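Local coordinates for acetoin utilization protein (Exiguobacterium sibiricum, PDB 2Q04) that probably transfers an acetyl group from acetyl-coenzyme A to an acceptor substrate, as a GNAT-family acetyltransferase with a presumed role in acetoin utilization, at residues T134-H139 with P179-M184; T40-P45 with L98-V103; G90-I95 with V196-A201. All blocks are in the same frame, centred on the assembly; numbering follows the deposited sequence.

Contact 1 of 3, residues T134-H139 with P179-M184. With CA (calcium ion), chain G; EDO (1,2-ethanediol), chain K; EDO (1,2-ethanediol), chain J.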
loop_
_atom_site.group_PDB
_atom_site.type_symbol
_atom_site.label_atom_id
_atom_site.label_comp_id
_atom_site.label_asym_id
_atom_site.label_seq_id
_atom_site.Cartn_x
_atom_site.Cartn_y
_atom_site.Cartn_z
ATOM N N THR A 134 -0.576 -3.366 -6.415
ATOM C CA THR A 134 0.271 -3.714 -7.541
ATOM C C THR A 134 1.690 -3.302 -7.253
ATOM O O THR A 134 1.928 -2.216 -6.729
ATOM C CB THR A 134 -0.175 -2.996 -8.795
ATOM O OG1 THR A 134 -0.262 -1.588 -8.530
ATOM C CG2 THR A 134 -1.526 -3.507 -9.252
ATOM N N GLU A 135 2.642 -4.172 -7.597
ATOM C CA GLU A 135 4.077 -3.895 -7.383
ATOM C C GLU A 135 4.851 -4.173 -8.671
ATOM O O GLU A 135 4.740 -5.247 -9.238
ATOM C CB GLU A 135 4.623 -4.763 -6.236
ATOM C CG GLU A 135 4.166 -4.309 -4.822
ATOM C CD GLU A 135 4.855 -3.016 -4.354
ATOM O OE1 GLU A 135 5.961 -2.726 -4.847
ATOM O OE2 GLU A 135 4.284 -2.294 -3.490
ATOM N N TYR A 136 5.616 -3.179 -9.130
ATOM C CA TYR A 136 6.375 -3.282 -10.361
ATOM C C TYR A 136 7.866 -3.100 -10.085
ATOM O O TYR A 136 8.261 -2.176 -9.373
ATOM C CB TYR A 136 5.923 -2.215 -11.338
ATOM C CG TYR A 136 4.438 -2.186 -11.577
ATOM C CD1 TYR A 136 3.880 -2.807 -12.693
ATOM C CD2 TYR A 136 3.591 -1.512 -10.712
ATOM C CE1 TYR A 136 2.506 -2.762 -12.934
ATOM C CE2 TYR A 136 2.211 -1.470 -10.937
ATOM C CZ TYR A 136 1.682 -2.092 -12.053
ATOM O OH TYR A 136 0.337 -2.036 -12.291
ATOM N N TYR A 137 8.697 -3.914 -10.744
ATOM C CA TYR A 137 10.155 -3.908 -10.494
ATOM C C TYR A 137 10.774 -2.499 -10.656
ATOM O O TYR A 137 11.787 -2.177 -10.017
ATOM C CB TYR A 137 10.876 -4.893 -11.444
ATOM C CG TYR A 137 11.299 -4.256 -12.760
ATOM C CD1 TYR A 137 12.437 -3.443 -12.830
ATOM C CD2 TYR A 137 10.545 -4.425 -13.917
ATOM C CE1 TYR A 137 12.810 -2.827 -14.010
ATOM C CE2 TYR A 137 10.928 -3.823 -15.120
ATOM C CZ TYR A 137 12.048 -3.009 -15.151
ATOM O OH TYR A 137 12.425 -2.387 -16.328
ATOM N N TRP A 138 10.174 -1.676 -11.526
ATOM C CA TRP A 138 10.763 -0.361 -11.889
ATOM C C TRP A 138 10.582 0.765 -10.819
ATOM O O TRP A 138 10.975 1.913 -11.053
ATOM C CB TRP A 138 10.256 0.111 -13.279
ATOM C CG TRP A 138 8.741 0.098 -13.448
ATOM C CD1 TRP A 138 7.853 0.975 -12.911
ATOM C CD2 TRP A 138 7.971 -0.803 -14.263
ATOM N NE1 TRP A 138 6.573 0.657 -13.303
ATOM C CE2 TRP A 138 6.624 -0.423 -14.148
ATOM C CE3 TRP A 138 8.291 -1.906 -15.054
ATOM C CZ2 TRP A 138 5.590 -1.110 -14.802
ATOM C CZ3 TRP A 138 7.257 -2.593 -15.710
ATOM C CH2 TRP A 138 5.936 -2.189 -15.579
ATOM N N HIS A 139 9.993 0.413 -9.670
ATOM C CA HIS A 139 9.847 1.348 -8.555
ATOM C C HIS A 139 10.641 0.872 -7.322
ATOM O O HIS A 139 10.620 1.520 -6.278
ATOM C CB HIS A 139 8.364 1.514 -8.183
ATOM C CG HIS A 139 7.518 2.076 -9.287
ATOM N ND1 HIS A 139 6.327 1.504 -9.678
ATOM C CD2 HIS A 139 7.697 3.155 -10.087
ATOM C CE1 HIS A 139 5.805 2.212 -10.664
ATOM N NE2 HIS A 139 6.618 3.216 -10.932
ATOM N N PRO A 179 7.683 -11.441 -14.804
ATOM C CA PRO A 179 7.249 -12.338 -13.728
ATOM C C PRO A 179 7.491 -11.800 -12.307
ATOM O O PRO A 179 6.836 -12.235 -11.372
ATOM C CB PRO A 179 8.086 -13.586 -13.948
ATOM C CG PRO A 179 8.449 -13.564 -15.324
ATOM C CD PRO A 179 8.547 -12.137 -15.759
ATOM N N ALA A 180 8.456 -10.903 -12.151
ATOM C CA ALA A 180 8.745 -10.329 -10.837
ATOM C C ALA A 180 7.605 -9.412 -10.364
ATOM O O ALA A 180 7.340 -9.303 -9.154
ATOM C CB ALA A 180 10.051 -9.573 -10.856
ATOM N N ASN A 181 6.934 -8.746 -11.307
ATOM C CA ASN A 181 5.771 -7.908 -10.955
ATOM C C ASN A 181 4.672 -8.787 -10.396
ATOM O O ASN A 181 4.643 -10.000 -10.648
ATOM C CB ASN A 181 5.246 -7.144 -12.168
ATOM C CG ASN A 181 6.292 -6.273 -12.810
ATOM O OD1 ASN A 181 7.278 -5.887 -12.177
ATOM N ND2 ASN A 181 6.094 -5.961 -14.083
ATOM N N CYS A 182 3.768 -8.203 -9.635
ATOM C CA CYS A 182 2.681 -8.978 -9.085
ATOM C C CYS A 182 1.486 -8.162 -8.614
ATOM O O CYS A 182 1.597 -6.989 -8.274
ATOM C CB CYS A 182 3.184 -9.868 -7.928
ATOM S SG CYS A 182 3.739 -8.974 -6.439
ATOM N N LEU A 183 0.335 -8.806 -8.649
ATOM C CA LEU A 183 -0.865 -8.295 -8.063
ATOM C C LEU A 183 -1.098 -9.072 -6.800
ATOM O O LEU A 183 -0.979 -10.292 -6.784
ATOM C CB LEU A 183 -2.051 -8.510 -9.018
ATOM C CG LEU A 183 -3.466 -8.426 -8.431
ATOM C CD1 LEU A 183 -3.826 -6.980 -8.049
ATOM C CD2 LEU A 183 -4.457 -8.980 -9.435
HETATM N N MSE A 184 -1.400 -8.377 -5.734
HETATM C CA MSE A 184 -1.730 -9.028 -4.476
HETATM C C MSE A 184 -2.970 -8.405 -3.935
HETATM O O MSE A 184 -3.304 -7.279 -4.291
HETATM C CB MSE A 184 -0.593 -8.875 -3.466
HETATM C CG MSE A 184 0.708 -9.450 -3.921
HETATM SE SE MSE A 184 2.046 -9.295 -2.592
HETATM C CE MSE A 184 1.262 -10.456 -1.244
HETATM CA CA CA G . 1.540 0.060 -5.923
HETATM C C1 EDO K . 1.660 -13.148 -13.345
HETATM O O1 EDO K . 0.254 -13.470 -13.251
HETATM C C2 EDO K . 2.058 -12.226 -12.185
HETATM O O2 EDO K . 3.489 -12.171 -12.017
HETATM C C1 EDO J . 9.048 -0.636 -2.918
HETATM O O1 EDO J . 8.315 -1.879 -2.823
HETATM C C2 EDO J . 8.100 0.517 -3.176
HETATM O O2 EDO J . 8.823 1.622 -3.714
HETATM O O HOH W 1 -0.997 -0.673 -5.697
HETATM O O HOH W 2 1.798 -1.346 -3.950
HETATM O O HOH W 3 1.669 1.675 -8.111
#
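Asn-181 and Tyr-137 meet where two antiparallel strands of the GNAT-type sheet, 130-135 and 182-187, come together and the first runs out into a 3-10 turn. The side-chain OD1 of Asn-181 accepts from the backbone N of Tyr-137 at 2.8 Å. The N-H points nearly straight at the oxygen, although the donor is tilted from the plane of the amide carbonyl. With its CG anti to the carbonyl carbon (chi1 -57°), Asn-181 turns this amide toward the chain leaving the strand, so that a side chain takes over where the backbone ladder stops.

Three aromatic rings gather at that amide in different attitudes. The Tyr-137 ring lies nearly coplanar with it and brings its edge to OD1. Tyr-136 and Trp-138 stand across it: their planes are turned 61° and 77° from the amide, and CZ3 of Trp-138 comes within 3.9 Å of Asn-181 ND2. This ND2 also gives a weak hydrogen bond to the carbonyl oxygen of Glu-174. CB of Tyr-136 sits over one face of the Trp-138 indole, toward its rim.

Further back, Glu-135 and Cys-182 form a hydrogen-bonded pair, with two N-H...O bonds of 3.1 Å between Glu-135 N and Cys-182 O and between Cys-182 N and Glu-135 O. Their side chains share a sheet face, CB of Glu-135 being 4.3 Å from SG of Cys-182. The glutamate bends away at chi2, and its OE1 is bonded to Trp-140 NE1. The non-hydrogen-bonded pair Thr-134 and Leu-183 occupies the other face, against Ile-175. Thr-134 O, together with Gly-99 O and three waters, binds a calcium ion, at an O-to-calcium distance of 2.5 Å.

Contact 2 of 3, residues T40-P45 with L98-V103. With CA (calcium ion), chain G.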
loop_
_atom_site.group_PDB
_atom_site.type_symbol
_atom_site.label_atom_id
_atom_site.label_comp_id
_atom_site.label_asym_id
_atom_site.label_seq_id
_atom_site.Cartn_x
_atom_site.Cartn_y
_atom_site.Cartn_z
ATOM N N THR A 40 12.319 8.665 -2.207
ATOM C CA THR A 40 12.229 9.194 -3.583
ATOM C C THR A 40 12.014 8.073 -4.656
ATOM O O THR A 40 12.412 8.231 -5.818
ATOM C CB THR A 40 13.519 9.993 -3.946
ATOM O OG1 THR A 40 14.669 9.154 -3.778
ATOM C CG2 THR A 40 13.661 11.223 -3.052
ATOM N N ALA A 41 11.345 6.984 -4.264
ATOM C CA ALA A 41 11.116 5.842 -5.177
ATOM C C ALA A 41 9.999 6.126 -6.186
ATOM O O ALA A 41 9.954 5.515 -7.259
ATOM C CB ALA A 41 10.798 4.578 -4.380
ATOM N N PHE A 42 9.086 7.028 -5.829
ATOM C CA PHE A 42 7.981 7.392 -6.719
ATOM C C PHE A 42 8.171 8.782 -7.294
ATOM O O PHE A 42 8.007 8.988 -8.494
ATOM C CB PHE A 42 6.649 7.271 -5.991
ATOM C CG PHE A 42 6.276 5.854 -5.670
ATOM C CD1 PHE A 42 5.788 5.009 -6.668
ATOM C CD2 PHE A 42 6.513 5.326 -4.410
ATOM C CE1 PHE A 42 5.491 3.682 -6.395
ATOM C CE2 PHE A 42 6.215 3.998 -4.129
ATOM C CZ PHE A 42 5.698 3.177 -5.130
ATOM N N ARG A 43 8.538 9.733 -6.440
ATOM C CA ARG A 43 8.900 11.084 -6.897
ATOM C C ARG A 43 9.685 11.818 -5.803
ATOM O O ARG A 43 9.782 11.338 -4.670
ATOM C CB ARG A 43 7.643 11.884 -7.290
ATOM C CG ARG A 43 6.798 12.313 -6.126
ATOM C CD ARG A 43 5.347 12.535 -6.530
ATOM N NE ARG A 43 4.622 11.270 -6.680
ATOM C CZ ARG A 43 3.303 11.177 -6.860
ATOM N NH1 ARG A 43 2.553 12.274 -6.935
ATOM N NH2 ARG A 43 2.731 9.982 -6.974
ATOM N N GLN A 44 10.249 12.973 -6.149
ATOM C CA GLN A 44 11.037 13.755 -5.190
ATOM C C GLN A 44 10.179 14.092 -3.942
ATOM O O GLN A 44 8.954 14.217 -4.043
ATOM C CB GLN A 44 11.572 15.026 -5.848
ATOM C CG GLN A 44 12.530 14.760 -7.030
ATOM C CD GLN A 44 13.766 13.960 -6.626
ATOM O OE1 GLN A 44 14.475 14.322 -5.689
ATOM N NE2 GLN A 44 14.041 12.889 -7.356
ATOM N N PRO A 45 10.835 14.256 -2.761
ATOM C CA PRO A 45 10.093 14.274 -1.466
ATOM C C PRO A 45 9.052 15.400 -1.345
ATOM O O PRO A 45 7.969 15.177 -0.803
ATOM C CB PRO A 45 11.213 14.439 -0.413
ATOM C CG PRO A 45 12.506 14.121 -1.155
ATOM C CD PRO A 45 12.274 14.519 -2.571
ATOM N N LEU A 98 -4.175 -0.428 -1.885
ATOM C CA LEU A 98 -3.003 -0.079 -1.151
ATOM C C LEU A 98 -2.075 0.518 -2.174
ATOM O O LEU A 98 -1.478 -0.201 -2.974
ATOM C CB LEU A 98 -2.381 -1.340 -0.511
ATOM C CG LEU A 98 -1.212 -1.180 0.485
ATOM C CD1 LEU A 98 -0.875 -2.532 1.099
ATOM C CD2 LEU A 98 0.038 -0.573 -0.174
ATOM N N GLY A 99 -2.083 1.835 -2.264
ATOM C CA GLY A 99 -1.354 2.532 -3.317
ATOM C C GLY A 99 0.111 2.202 -3.303
ATOM O O GLY A 99 0.627 1.598 -4.237
ATOM N N ALA A 100 0.781 2.560 -2.207
ATOM C CA ALA A 100 2.204 2.335 -2.082
ATOM C C ALA A 100 2.632 2.195 -0.620
ATOM O O ALA A 100 1.862 2.472 0.304
ATOM C CB ALA A 100 2.972 3.466 -2.753
ATOM N N ILE A 101 3.859 1.725 -0.435
ATOM C CA ILE A 101 4.457 1.570 0.875
ATOM C C ILE A 101 5.945 1.766 0.718
ATOM O O ILE A 101 6.583 1.070 -0.050
ATOM C CB ILE A 101 4.165 0.172 1.471
ATOM C CG1 ILE A 101 4.716 0.061 2.892
ATOM C CG2 ILE A 101 4.745 -0.917 0.606
ATOM C CD1 ILE A 101 4.246 -1.172 3.618
ATOM N N GLU A 102 6.476 2.778 1.375
ATOM C CA GLU A 102 7.872 3.123 1.216
ATOM C C GLU A 102 8.521 3.410 2.567
ATOM O O GLU A 102 7.887 3.922 3.465
ATOM C CB GLU A 102 8.010 4.338 0.279
ATOM C CG GLU A 102 9.414 4.540 -0.268
ATOM C CD GLU A 102 9.510 5.708 -1.262
ATOM O OE1 GLU A 102 8.450 6.309 -1.605
ATOM O OE2 GLU A 102 10.650 6.018 -1.702
ATOM N N VAL A 103 9.787 3.035 2.695
ATOM C CA VAL A 103 10.529 3.194 3.938
ATOM C C VAL A 103 11.969 3.577 3.620
ATOM O O VAL A 103 12.622 2.915 2.815
ATOM C CB VAL A 103 10.541 1.875 4.748
ATOM C CG1 VAL A 103 11.413 2.019 6.000
ATOM C CG2 VAL A 103 9.111 1.452 5.111
HETATM CA CA CA G . 1.540 0.060 -5.923
HETATM O O HOH W 4 8.532 8.659 -3.228
HETATM O O HOH W 1 -0.997 -0.673 -5.697
HETATM O O HOH W 2 1.798 -1.346 -3.950
HETATM O O HOH W 3 1.669 1.675 -8.111
#
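Ala-41 and Glu-102 join the loop ahead of helix 45-56 to strand 95-103, a central strand of the GNAT sheet. Thr-40 leads in, its backbone N near the glutamate carboxylate but at a poor angle for bonding. At Ala-41 the backbone N-H donates to Glu-102 OE2 over 2.8 Å, meeting the oxygen on its syn side, 26° out of the carboxylate plane. The glutamate reaches the loop because its chain is extended beyond CG and CG lies opposite the backbone N (chi1 -164°).

Phe-42 follows. The Phe-42 and Glu-102 side chains lie antiparallel alongside each other, ring and carboxylate planes 75° apart, and the ring presents its edge to the second carboxylate oxygen, CD2 to OE1 being 3.5 Å. A water accepts from Phe-42 N and lies 2.9 Å from Glu-102 OE1, which Tyr-75 OH also reaches through a weak hydrogen bond. Were Glu-102 replaced by an alanine, the Ala-41 N-H would probably lose its acceptor and the water its contact with the strand, and the loop is likely to be held less firmly. Beyond the carboxylate, the ring packs obliquely on the strand, with CE2 and CZ of Phe-42 each 3.6 Å from CB of Ala-100.

Contact 3 of 3, residues G90-I95 with V196-A201. With CA (calcium ion), chain H.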
loop_
_atom_site.group_PDB
_atom_site.type_symbol
_atom_site.label_atom_id
_atom_site.label_comp_id
_atom_site.label_asym_id
_atom_site.label_seq_id
_atom_site.Cartn_x
_atom_site.Cartn_y
_atom_site.Cartn_z
ATOM N N GLY A 90 -15.941 -0.548 -13.251
ATOM C CA GLY A 90 -17.187 -0.916 -12.598
ATOM C C GLY A 90 -17.499 -0.048 -11.399
ATOM O O GLY A 90 -16.680 0.765 -10.975
ATOM N N ASN A 91 -18.693 -0.227 -10.851
ATOM C CA ASN A 91 -19.135 0.547 -9.710
ATOM C C ASN A 91 -19.061 -0.277 -8.443
ATOM O O ASN A 91 -20.086 -0.696 -7.904
ATOM C CB ASN A 91 -20.566 1.027 -9.931
ATOM C CG ASN A 91 -21.076 1.857 -8.802
ATOM O OD1 ASN A 91 -20.332 2.205 -7.885
ATOM N ND2 ASN A 91 -22.355 2.184 -8.845
ATOM N N ASN A 92 -17.846 -0.499 -7.956
ATOM C CA ASN A 92 -17.642 -1.289 -6.754
ATOM C C ASN A 92 -16.852 -0.506 -5.690
ATOM O O ASN A 92 -15.617 -0.459 -5.738
ATOM C CB ASN A 92 -16.920 -2.587 -7.097
ATOM C CG ASN A 92 -16.986 -3.601 -5.982
ATOM O OD1 ASN A 92 -17.074 -3.246 -4.812
ATOM N ND2 ASN A 92 -16.929 -4.869 -6.337
ATOM N N PRO A 93 -17.570 0.078 -4.698
ATOM C CA PRO A 93 -16.942 0.861 -3.632
ATOM C C PRO A 93 -16.275 0.006 -2.519
ATOM O O PRO A 93 -15.734 0.568 -1.552
ATOM C CB PRO A 93 -18.111 1.663 -3.060
ATOM C CG PRO A 93 -19.307 0.821 -3.313
ATOM C CD PRO A 93 -19.041 0.034 -4.561
ATOM N N TYR A 94 -16.323 -1.328 -2.654
ATOM C CA TYR A 94 -15.694 -2.230 -1.673
ATOM C C TYR A 94 -14.283 -2.628 -2.099
ATOM O O TYR A 94 -13.621 -3.401 -1.419
ATOM C CB TYR A 94 -16.544 -3.484 -1.474
ATOM C CG TYR A 94 -17.923 -3.204 -0.907
ATOM C CD1 TYR A 94 -18.100 -2.979 0.454
ATOM C CD2 TYR A 94 -19.040 -3.168 -1.727
ATOM C CE1 TYR A 94 -19.336 -2.715 0.973
ATOM C CE2 TYR A 94 -20.276 -2.913 -1.221
ATOM C CZ TYR A 94 -20.427 -2.683 0.140
ATOM O OH TYR A 94 -21.676 -2.424 0.662
ATOM N N ILE A 95 -13.833 -2.110 -3.237
ATOM C CA ILE A 95 -12.487 -2.375 -3.703
ATOM C C ILE A 95 -11.585 -1.162 -3.434
ATOM O O ILE A 95 -11.837 -0.055 -3.927
ATOM C CB ILE A 95 -12.467 -2.765 -5.201
ATOM C CG1 ILE A 95 -13.110 -4.147 -5.377
ATOM C CG2 ILE A 95 -11.023 -2.784 -5.739
ATOM C CD1 ILE A 95 -13.150 -4.640 -6.799
ATOM N N VAL A 196 -15.676 -10.102 -4.641
ATOM C CA VAL A 196 -14.583 -10.978 -5.007
ATOM C C VAL A 196 -14.693 -11.390 -6.465
ATOM O O VAL A 196 -13.688 -11.487 -7.170
ATOM C CB VAL A 196 -14.557 -12.240 -4.129
ATOM C CG1 VAL A 196 -13.554 -13.262 -4.682
ATOM C CG2 VAL A 196 -14.214 -11.874 -2.691
ATOM N N ALA A 197 -15.918 -11.642 -6.911
ATOM C CA ALA A 197 -16.158 -12.026 -8.297
ATOM C C ALA A 197 -15.769 -10.900 -9.233
ATOM O O ALA A 197 -15.250 -11.140 -10.315
ATOM C CB ALA A 197 -17.617 -12.399 -8.498
ATOM N N HIS A 198 -16.049 -9.664 -8.819
ATOM C CA HIS A 198 -15.693 -8.501 -9.602
ATOM C C HIS A 198 -14.189 -8.389 -9.703
ATOM O O HIS A 198 -13.652 -8.112 -10.764
ATOM C CB HIS A 198 -16.264 -7.249 -8.971
ATOM C CG HIS A 198 -16.003 -6.006 -9.758
ATOM N ND1 HIS A 198 -16.291 -5.902 -11.097
ATOM C CD2 HIS A 198 -15.565 -4.785 -9.374
ATOM C CE1 HIS A 198 -15.997 -4.683 -11.517
ATOM N NE2 HIS A 198 -15.559 -3.986 -10.490
ATOM N N PHE A 199 -13.510 -8.610 -8.585
ATOM C CA PHE A 199 -12.058 -8.583 -8.556
ATOM C C PHE A 199 -11.480 -9.623 -9.502
ATOM O O PHE A 199 -10.530 -9.346 -10.218
ATOM C CB PHE A 199 -11.540 -8.819 -7.130
ATOM C CG PHE A 199 -10.045 -9.055 -7.052
ATOM C CD1 PHE A 199 -9.145 -8.063 -7.435
ATOM C CD2 PHE A 199 -9.540 -10.250 -6.556
ATOM C CE1 PHE A 199 -7.767 -8.275 -7.350
ATOM C CE2 PHE A 199 -8.157 -10.459 -6.467
ATOM C CZ PHE A 199 -7.281 -9.466 -6.866
ATOM N N ASP A 200 -12.050 -10.827 -9.490
ATOM C CA ASP A 200 -11.602 -11.901 -10.402
ATOM C C ASP A 200 -11.776 -11.481 -11.856
ATOM O O ASP A 200 -10.973 -11.828 -12.703
ATOM C CB ASP A 200 -12.399 -13.205 -10.170
ATOM C CG ASP A 200 -12.028 -13.905 -8.875
ATOM O OD1 ASP A 200 -10.901 -13.692 -8.363
ATOM O OD2 ASP A 200 -12.865 -14.701 -8.379
ATOM N N ALA A 201 -12.865 -10.767 -12.132
ATOM C CA ALA A 201 -13.159 -10.284 -13.477
ATOM C C ALA A 201 -12.169 -9.186 -13.911
ATOM O O ALA A 201 -11.886 -9.033 -15.098
ATOM C CB ALA A 201 -14.586 -9.768 -13.549
HETATM CA CA CA H . -14.879 1.576 -9.553
#
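The van der Waals contacts between the 90-95 loop and helix 193-203 centre on the imidazole of His-198. The side chains of Asn-92 and His-198 lie side by side and point opposite ways, with amide and ring planes 24° apart. ND2 of Asn-92 comes to 3.3 Å from CD2 of His-198, while CB of Asn-92 lies 3.4 Å from the same carbon. CD1 of Ile-95 approaches that carbon too, at 3.5 Å, from a side chain that crosses the histidine at about a right angle. The methyl meets the ring obliquely and also reaches CB of Phe-199 at 4.5 Å. Phe-199 carries the apolar packing inward to Leu-130 and Leu-132. At the outer end Gly-90 brings its CA to 4.1 Å from His-198 NE2; a modelled CB on Gly-90 would clash with CE1 of His-198, and the positive phi of 77° likewise suits a residue without a side chain.

In fold terms, this joins the entrance to strand 95-103 of the GNAT sheet to the helix that follows strand 182-187. A type I turn from Asn-92 to Ile-95 makes the entrance.

No hydrogen bond links the two segments; the polar bonds lie within the loop or run to its flanking residue. OD1 of Asn-92 accepts from the backbone N of Tyr-94 at 3.0 Å, an Asx turn that fixes the amide as it lies beside the imidazole. NE2 of His-198 is hydrogen-bonded to the backbone O of Glu-89, holding the ring's far end against the loop just before Gly-90.

Metal binding involves the backbone alone: Ser-88 O and Gly-90 O share a calcium ion, with Gly-90 O 2.4 Å from the metal.

Contacts 1 and 2 have centres 14 Å apart and both reach one sheet, in which strands 95-103 and 130-135 are parallel neighbours; along the chain contact 2 precedes contact 1. Each supplies a backbone ligand to one calcium ion, and the His-139 ring packs against that of Phe-42, so loop 40-45 and the turn after strand 130-135 abut. Contact 3, with a separate calcium ion, lies 26 Å from contact 2, across the chain's centre, and 21 Å from contact 1. Its segments alternate with those of contact 2 along the sequence, yet enclose both of contact 1. Leu-183 against Phe-199 connects contacts 1 and 3, packing helix 193-203 on strand 182-187 of the same sheet.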